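Local coordinates for probable disease resistance protein At5g66900 (Arabidopsis thaliana, PDB 7L7W) that probably acts as a helper immune receptor of plant defense, a calcium-permeable cation channel whose N-terminal four-helix-bundle domain makes up this chain, at residues 43-54 with 107-117. The protein carries 2 engineered substitutions. Sequence-based numbering, arbitrary orientation.
Sequences DLVSTMEILFPL and INKDMLKFCQI
L44 lies against the backbone of N108, its CD1 over the N108 N and CA, and the L44 and N108 CA atoms are 5.9 Å apart. The helices run roughly parallel, crossing at 24° with their axes 9.4 Å apart. T47 points at the other helix, and its short, branched side chain fits against M111 and L112. Its methyl, anti to the backbone N, packs on M111, CG2 lying 3.5 Å from CB, while the beta-branch leaves the hydroxyl beside N108 and the methyls of L112. On the inner side M48 crosses M111, its CG 3.5 Å from the M111 SD; flexible, polarisable thioether chains adapt well to such packing. I50, at the more exposed margin, sets its branches beside L112 and C115. One turn after M48, L51 divides its fork: CD2 meets the M111 chain and CD1 approaches the F114 ring obliquely. The small C115 side chain lets SG lie against CA and CB of L51, 3.6 Å from CB. L54 closes the row by bringing CD2 to the edge of the F114 ring, 3.5 Å from CE2, and CD1 to I117, beyond the helix end, where residues 114–117 form a type I turn. Helices 38-60 and 97-114 are thereby joined within the four-helix bundle of the RPW8-type domain: M48 and L51 also reach helix 20-32, while M111 and F114 also touch helix 70-88.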
ATOM      1  N   ASP A  43      11.310   6.783 -13.421  1.00 62.31           N
ATOM      2  CA  ASP A  43      12.152   5.780 -14.074  1.00 68.38           C
ATOM      3  C   ASP A  43      11.668   5.458 -15.489  1.00 70.51           C
ATOM      4  O   ASP A  43      12.447   5.510 -16.459  1.00 73.76           O
ATOM      5  CB  ASP A  43      12.204   4.520 -13.215  1.00 59.10           C
ATOM      6  CG  ASP A  43      12.816   4.783 -11.854  1.00 80.08           C
ATOM      7  OD1 ASP A  43      13.886   5.426 -11.815  1.00 88.52           O
ATOM      8  OD2 ASP A  43      12.222   4.377 -10.821  1.00 88.32           O
ATOM      9  N   LEU A  44      10.382   5.136 -15.634  1.00 63.88           N
ATOM     10  CA  LEU A  44       9.903   4.736 -16.945  1.00 57.43           C
ATOM     11  C   LEU A  44       9.852   5.922 -17.904  1.00 66.40           C
ATOM     12  O   LEU A  44      10.209   5.771 -19.079  1.00 68.93           O
ATOM     13  CB  LEU A  44       8.543   4.045 -16.842  1.00 52.83           C
ATOM     14  CG  LEU A  44       8.150   3.337 -18.150  1.00 59.57           C
ATOM     15  CD1 LEU A  44       9.011   2.086 -18.507  1.00 53.38           C
ATOM     16  CD2 LEU A  44       6.663   3.031 -18.231  1.00 46.07           C
ATOM     17  N   VAL A  45       9.444   7.115 -17.445  1.00 59.59           N
ATOM     18  CA  VAL A  45       9.411   8.204 -18.417  1.00 65.82           C
ATOM     19  C   VAL A  45      10.825   8.654 -18.759  1.00 70.92           C
ATOM     20  O   VAL A  45      11.066   9.126 -19.873  1.00 70.49           O
ATOM     21  CB  VAL A  45       8.549   9.407 -17.985  1.00 59.81           C
ATOM     22  CG1 VAL A  45       7.245   8.958 -17.368  1.00 56.67           C
ATOM     23  CG2 VAL A  45       9.329  10.350 -17.121  1.00 66.33           C
ATOM     24  N   SER A  46      11.795   8.476 -17.859  1.00 63.80           N
ATOM     25  CA  SER A  46      13.162   8.810 -18.246  1.00 59.31           C
ATOM     26  C   SER A  46      13.643   7.881 -19.356  1.00 64.53           C
ATOM     27  O   SER A  46      14.215   8.333 -20.364  1.00 70.01           O
ATOM     28  CB  SER A  46      14.105   8.739 -17.051  1.00 60.45           C
ATOM     29  OG  SER A  46      14.789   7.499 -17.049  1.00 76.26           O
ATOM     30  N   THR A  47      13.418   6.570 -19.193  1.00 60.36           N
ATOM     31  CA  THR A  47      13.796   5.655 -20.262  1.00 64.08           C
ATOM     32  C   THR A  47      13.051   5.966 -21.556  1.00 63.16           C
ATOM     33  O   THR A  47      13.653   5.999 -22.635  1.00 62.25           O
ATOM     34  CB  THR A  47      13.557   4.213 -19.844  1.00 70.19           C
ATOM     35  OG1 THR A  47      14.631   3.792 -18.997  1.00 73.08           O
ATOM     36  CG2 THR A  47      13.503   3.307 -21.070  1.00 68.78           C
ATOM     37  N   MET A  48      11.750   6.234 -21.461  1.00 63.98           N
ATOM     38  CA  MET A  48      10.961   6.512 -22.657  1.00 67.34           C
ATOM     39  C   MET A  48      11.375   7.825 -23.322  1.00 65.52           C
ATOM     40  O   MET A  48      11.261   7.962 -24.543  1.00 67.60           O
ATOM     41  CB  MET A  48       9.468   6.537 -22.307  1.00 65.02           C
ATOM     42  CG  MET A  48       8.869   5.148 -22.031  1.00 66.67           C
ATOM     43  SD  MET A  48       7.057   5.111 -21.808  1.00 65.03           S
ATOM     44  CE  MET A  48       6.817   6.091 -20.316  1.00 67.70           C
ATOM     45  N   GLU A  49      11.871   8.790 -22.555  1.00 70.47           N
ATOM     46  CA  GLU A  49      12.319  10.034 -23.155  1.00 64.58           C
ATOM     47  C   GLU A  49      13.675   9.867 -23.820  1.00 63.37           C
ATOM     48  O   GLU A  49      13.966  10.572 -24.795  1.00 60.73           O
ATOM     49  CB  GLU A  49      12.325  11.145 -22.102  1.00 58.81           C
ATOM     50  CG  GLU A  49      10.909  11.675 -21.849  1.00 68.21           C
ATOM     51  CD  GLU A  49      10.821  12.769 -20.792  1.00 84.24           C
ATOM     52  OE1 GLU A  49      11.517  12.680 -19.744  1.00 85.83           O
ATOM     53  OE2 GLU A  49      10.018  13.712 -21.004  1.00 82.34           O
ATOM     54  N   ILE A  50      14.499   8.939 -23.319  1.00 58.21           N
ATOM     55  CA  ILE A  50      15.691   8.523 -24.065  1.00 59.66           C
ATOM     56  C   ILE A  50      15.292   7.879 -25.391  1.00 68.75           C
ATOM     57  O   ILE A  50      15.869   8.162 -26.448  1.00 65.78           O
ATOM     58  CB  ILE A  50      16.537   7.542 -23.237  1.00 63.12           C
ATOM     59  CG1 ILE A  50      17.143   8.209 -22.011  1.00 58.18           C
ATOM     60  CG2 ILE A  50      17.605   6.881 -24.115  1.00 51.77           C
ATOM     61  CD1 ILE A  50      17.685   7.176 -21.021  1.00 59.19           C
ATOM     62  N   LEU A  51      14.328   6.959 -25.339  1.00 68.72           N
ATOM     63  CA  LEU A  51      13.937   6.225 -26.536  1.00 66.91           C
ATOM     64  C   LEU A  51      13.190   7.096 -27.548  1.00 64.90           C
ATOM     65  O   LEU A  51      13.165   6.757 -28.734  1.00 59.76           O
ATOM     66  CB  LEU A  51      13.089   5.018 -26.126  1.00 61.14           C
ATOM     67  CG  LEU A  51      12.253   4.281 -27.175  1.00 67.47           C
ATOM     68  CD1 LEU A  51      13.129   3.298 -27.961  1.00 62.96           C
ATOM     69  CD2 LEU A  51      11.063   3.571 -26.527  1.00 65.89           C
ATOM     70  N   PHE A  52      12.604   8.212 -27.108  1.00 62.45           N
ATOM     71  CA  PHE A  52      11.721   8.999 -27.969  1.00 67.58           C
ATOM     72  C   PHE A  52      12.384   9.563 -29.230  1.00 68.81           C
ATOM     73  O   PHE A  52      11.757   9.512 -30.304  1.00 65.15           O
ATOM     74  CB  PHE A  52      11.087  10.120 -27.136  1.00 59.59           C
ATOM     75  CG  PHE A  52      10.097  10.922 -27.893  1.00 61.93           C
ATOM     76  CD1 PHE A  52       8.842  10.411 -28.159  1.00 60.71           C
ATOM     77  CD2 PHE A  52      10.428  12.175 -28.380  1.00 65.65           C
ATOM     78  CE1 PHE A  52       7.914  11.144 -28.885  1.00 66.12           C
ATOM     79  CE2 PHE A  52       9.505  12.918 -29.105  1.00 64.27           C
ATOM     80  CZ  PHE A  52       8.244  12.400 -29.358  1.00 63.52           C
ATOM     81  N   PRO A  53      13.588  10.137 -29.185  1.00 61.84           N
ATOM     82  CA  PRO A  53      14.180  10.627 -30.438  1.00 71.25           C
ATOM     83  C   PRO A  53      14.489   9.501 -31.411  1.00 71.18           C
ATOM     84  O   PRO A  53      14.412   9.687 -32.636  1.00 71.81           O
ATOM     85  CB  PRO A  53      15.459  11.336 -29.968  1.00 66.38           C
ATOM     86  CG  PRO A  53      15.272  11.545 -28.524  1.00 70.34           C
ATOM     87  CD  PRO A  53      14.487  10.379 -28.052  1.00 62.33           C
ATOM     88  N   LEU A  54      14.848   8.330 -30.892  1.00 67.05           N
ATOM     89  CA  LEU A  54      15.080   7.181 -31.757  1.00 66.74           C
ATOM     90  C   LEU A  54      13.802   6.782 -32.486  1.00 67.59           C
ATOM     91  O   LEU A  54      13.840   6.404 -33.664  1.00 73.30           O
ATOM     92  CB  LEU A  54      15.632   6.031 -30.928  1.00 63.78           C
ATOM     93  CG  LEU A  54      16.044   4.777 -31.660  1.00 70.88           C
ATOM     94  CD1 LEU A  54      17.472   4.464 -31.277  1.00 79.68           C
ATOM     95  CD2 LEU A  54      15.127   3.663 -31.222  1.00 69.96           C
ATOM     96  N   ILE A 107       9.758  -3.845 -18.601  1.00 65.31           N
ATOM     97  CA  ILE A 107       9.479  -3.004 -19.764  1.00 64.50           C
ATOM     98  C   ILE A 107      10.611  -2.013 -19.942  1.00 63.81           C
ATOM     99  O   ILE A 107      11.223  -1.920 -21.014  1.00 66.09           O
ATOM    100  CB  ILE A 107       8.127  -2.290 -19.615  1.00 63.81           C
ATOM    101  CG1 ILE A 107       6.993  -3.324 -19.543  1.00 68.18           C
ATOM    102  CG2 ILE A 107       7.930  -1.298 -20.756  1.00 59.59           C
ATOM    103  CD1 ILE A 107       5.613  -2.716 -19.425  1.00 61.96           C
ATOM    104  N   ASN A 108      10.977  -1.349 -18.843  1.00 65.11           N
ATOM    105  CA  ASN A 108      12.094  -0.415 -18.825  1.00 62.80           C
ATOM    106  C   ASN A 108      13.335  -1.054 -19.435  1.00 65.09           C
ATOM    107  O   ASN A 108      13.909  -0.525 -20.399  1.00 66.92           O
ATOM    108  CB  ASN A 108      12.346   0.018 -17.378  1.00 68.78           C
ATOM    109  CG  ASN A 108      13.283   1.183 -17.262  1.00 67.33           C
ATOM    110  OD1 ASN A 108      12.843   2.326 -17.142  1.00 74.03           O
ATOM    111  ND2 ASN A 108      14.585   0.906 -17.254  1.00 68.29           N
ATOM    112  N   LYS A 109      13.719  -2.243 -18.938  1.00 62.89           N
ATOM    113  CA  LYS A 109      14.971  -2.819 -19.416  1.00 70.48           C
ATOM    114  C   LYS A 109      14.891  -3.051 -20.919  1.00 73.05           C
ATOM    115  O   LYS A 109      15.806  -2.666 -21.661  1.00 72.25           O
ATOM    116  CB  LYS A 109      15.319  -4.114 -18.667  1.00 62.58           C
ATOM    117  CG  LYS A 109      16.595  -4.822 -19.205  1.00 85.17           C
ATOM    118  CD  LYS A 109      17.649  -3.776 -19.702  1.00 96.19           C
ATOM    119  CE  LYS A 109      18.880  -4.344 -20.409  1.00 92.46           C
ATOM    120  NZ  LYS A 109      19.517  -3.251 -21.208  1.00 88.00           N
ATOM    121  N   ASP A 110      13.755  -3.572 -21.390  1.00 72.19           N
ATOM    122  CA  ASP A 110      13.624  -3.874 -22.808  1.00 71.60           C
ATOM    123  C   ASP A 110      13.817  -2.609 -23.633  1.00 78.13           C
ATOM    124  O   ASP A 110      14.628  -2.583 -24.575  1.00 74.12           O
ATOM    125  CB  ASP A 110      12.266  -4.527 -23.069  1.00 68.77           C
ATOM    126  CG  ASP A 110      12.161  -5.926 -22.452  1.00 79.79           C
ATOM    127  OD1 ASP A 110      13.159  -6.390 -21.853  1.00 80.75           O
ATOM    128  OD2 ASP A 110      11.081  -6.559 -22.546  1.00 78.60           O
ATOM    129  N   MET A 111      13.161  -1.515 -23.216  1.00 70.37           N
ATOM    130  CA  MET A 111      13.270  -0.276 -23.973  1.00 69.58           C
ATOM    131  C   MET A 111      14.723   0.150 -24.063  1.00 71.36           C
ATOM    132  O   MET A 111      15.226   0.457 -25.154  1.00 71.08           O
ATOM    133  CB  MET A 111      12.414   0.814 -23.333  1.00 60.61           C
ATOM    134  CG  MET A 111      10.958   0.758 -23.746  1.00 58.72           C
ATOM    135  SD  MET A 111       9.910   1.907 -22.839  1.00 73.89           S
ATOM    136  CE  MET A 111       8.360   1.714 -23.724  1.00 60.56           C
ATOM    137  N   LEU A 112      15.442   0.062 -22.941  1.00 69.08           N
ATOM    138  CA  LEU A 112      16.832   0.483 -22.949  1.00 72.52           C
ATOM    139  C   LEU A 112      17.648  -0.353 -23.926  1.00 73.00           C
ATOM    140  O   LEU A 112      18.422   0.198 -24.721  1.00 76.59           O
ATOM    141  CB  LEU A 112      17.418   0.409 -21.542  1.00 68.80           C
ATOM    142  CG  LEU A 112      16.943   1.556 -20.647  1.00 73.22           C
ATOM    143  CD1 LEU A 112      17.698   1.560 -19.336  1.00 69.67           C
ATOM    144  CD2 LEU A 112      17.061   2.905 -21.342  1.00 70.32           C
ATOM    145  N   LYS A 113      17.458  -1.679 -23.923  1.00 66.25           N
ATOM    146  CA  LYS A 113      18.254  -2.482 -24.847  1.00 78.10           C
ATOM    147  C   LYS A 113      17.924  -2.125 -26.288  1.00 72.34           C
ATOM    148  O   LYS A 113      18.819  -2.068 -27.139  1.00 70.66           O
ATOM    149  CB  LYS A 113      18.051  -3.979 -24.609  1.00 76.01           C
ATOM    150  CG  LYS A 113      19.042  -4.820 -25.424  1.00 86.88           C
ATOM    151  CD  LYS A 113      18.457  -6.157 -25.879  1.00 92.55           C
ATOM    152  CE  LYS A 113      17.258  -5.967 -26.814  1.00 95.43           C
ATOM    153  NZ  LYS A 113      17.582  -6.198 -28.257  1.00 93.20           N
ATOM    154  N   PHE A 114      16.660  -1.806 -26.558  1.00 70.41           N
ATOM    155  CA  PHE A 114      16.285  -1.422 -27.905  1.00 65.74           C
ATOM    156  C   PHE A 114      17.015  -0.164 -28.350  1.00 73.63           C
ATOM    157  O   PHE A 114      17.291   0.002 -29.541  1.00 76.29           O
ATOM    158  CB  PHE A 114      14.781  -1.220 -27.984  1.00 63.53           C
ATOM    159  CG  PHE A 114      14.295  -1.040 -29.368  1.00 76.77           C
ATOM    160  CD1 PHE A 114      13.838  -2.130 -30.092  1.00 82.14           C
ATOM    161  CD2 PHE A 114      14.330   0.211 -29.974  1.00 81.40           C
ATOM    162  CE1 PHE A 114      13.407  -1.974 -31.402  1.00 87.51           C
ATOM    163  CE2 PHE A 114      13.906   0.378 -31.291  1.00 84.46           C
ATOM    164  CZ  PHE A 114      13.441  -0.719 -32.006  1.00 85.41           C
ATOM    165  N   CYS A 115      17.345   0.727 -27.418  1.00 76.97           N
ATOM    166  CA  CYS A 115      18.055   1.948 -27.779  1.00 78.69           C
ATOM    167  C   CYS A 115      19.479   1.693 -28.265  1.00 77.41           C
ATOM    168  O   CYS A 115      20.172   2.661 -28.590  1.00 76.81           O
ATOM    169  CB  CYS A 115      18.073   2.900 -26.586  1.00 79.12           C
ATOM    170  SG  CYS A 115      16.451   3.613 -26.176  1.00 88.07           S
ATOM    171  N   GLN A 116      19.931   0.434 -28.311  1.00 78.80           N
ATOM    172  CA  GLN A 116      21.194   0.060 -28.940  1.00 81.37           C
ATOM    173  C   GLN A 116      20.991  -0.494 -30.352  1.00 78.88           C
ATOM    174  O   GLN A 116      21.838  -1.243 -30.858  1.00 72.30           O
ATOM    175  CB  GLN A 116      21.943  -0.967 -28.083  1.00 83.44           C
ATOM    176  CG  GLN A 116      21.905  -0.715 -26.578  1.00 89.05           C
ATOM    177  CD  GLN A 116      22.551   0.607 -26.182  1.00 91.24           C
ATOM    178  OE1 GLN A 116      23.616   0.968 -26.696  1.00 99.36           O
ATOM    179  NE2 GLN A 116      21.917   1.330 -25.253  1.00 84.61           N
ATOM    180  N   ILE A 117      19.878  -0.165 -30.981  1.00 71.70           N
ATOM    181  CA  ILE A 117      19.584  -0.676 -32.308  1.00 71.11           C
ATOM    182  C   ILE A 117      20.472   0.034 -33.324  1.00 81.51           C
ATOM    183  O   ILE A 117      20.692   1.250 -33.248  1.00 79.19           O
ATOM    184  CB  ILE A 117      18.086  -0.496 -32.613  1.00 74.15           C
ATOM    185  CG1 ILE A 117      17.710  -1.160 -33.943  1.00 77.75           C
ATOM    186  CG2 ILE A 117      17.684   0.976 -32.559  1.00 67.81           C
ATOM    187  CD1 ILE A 117      17.170  -2.556 -33.777  1.00 80.88           C
TER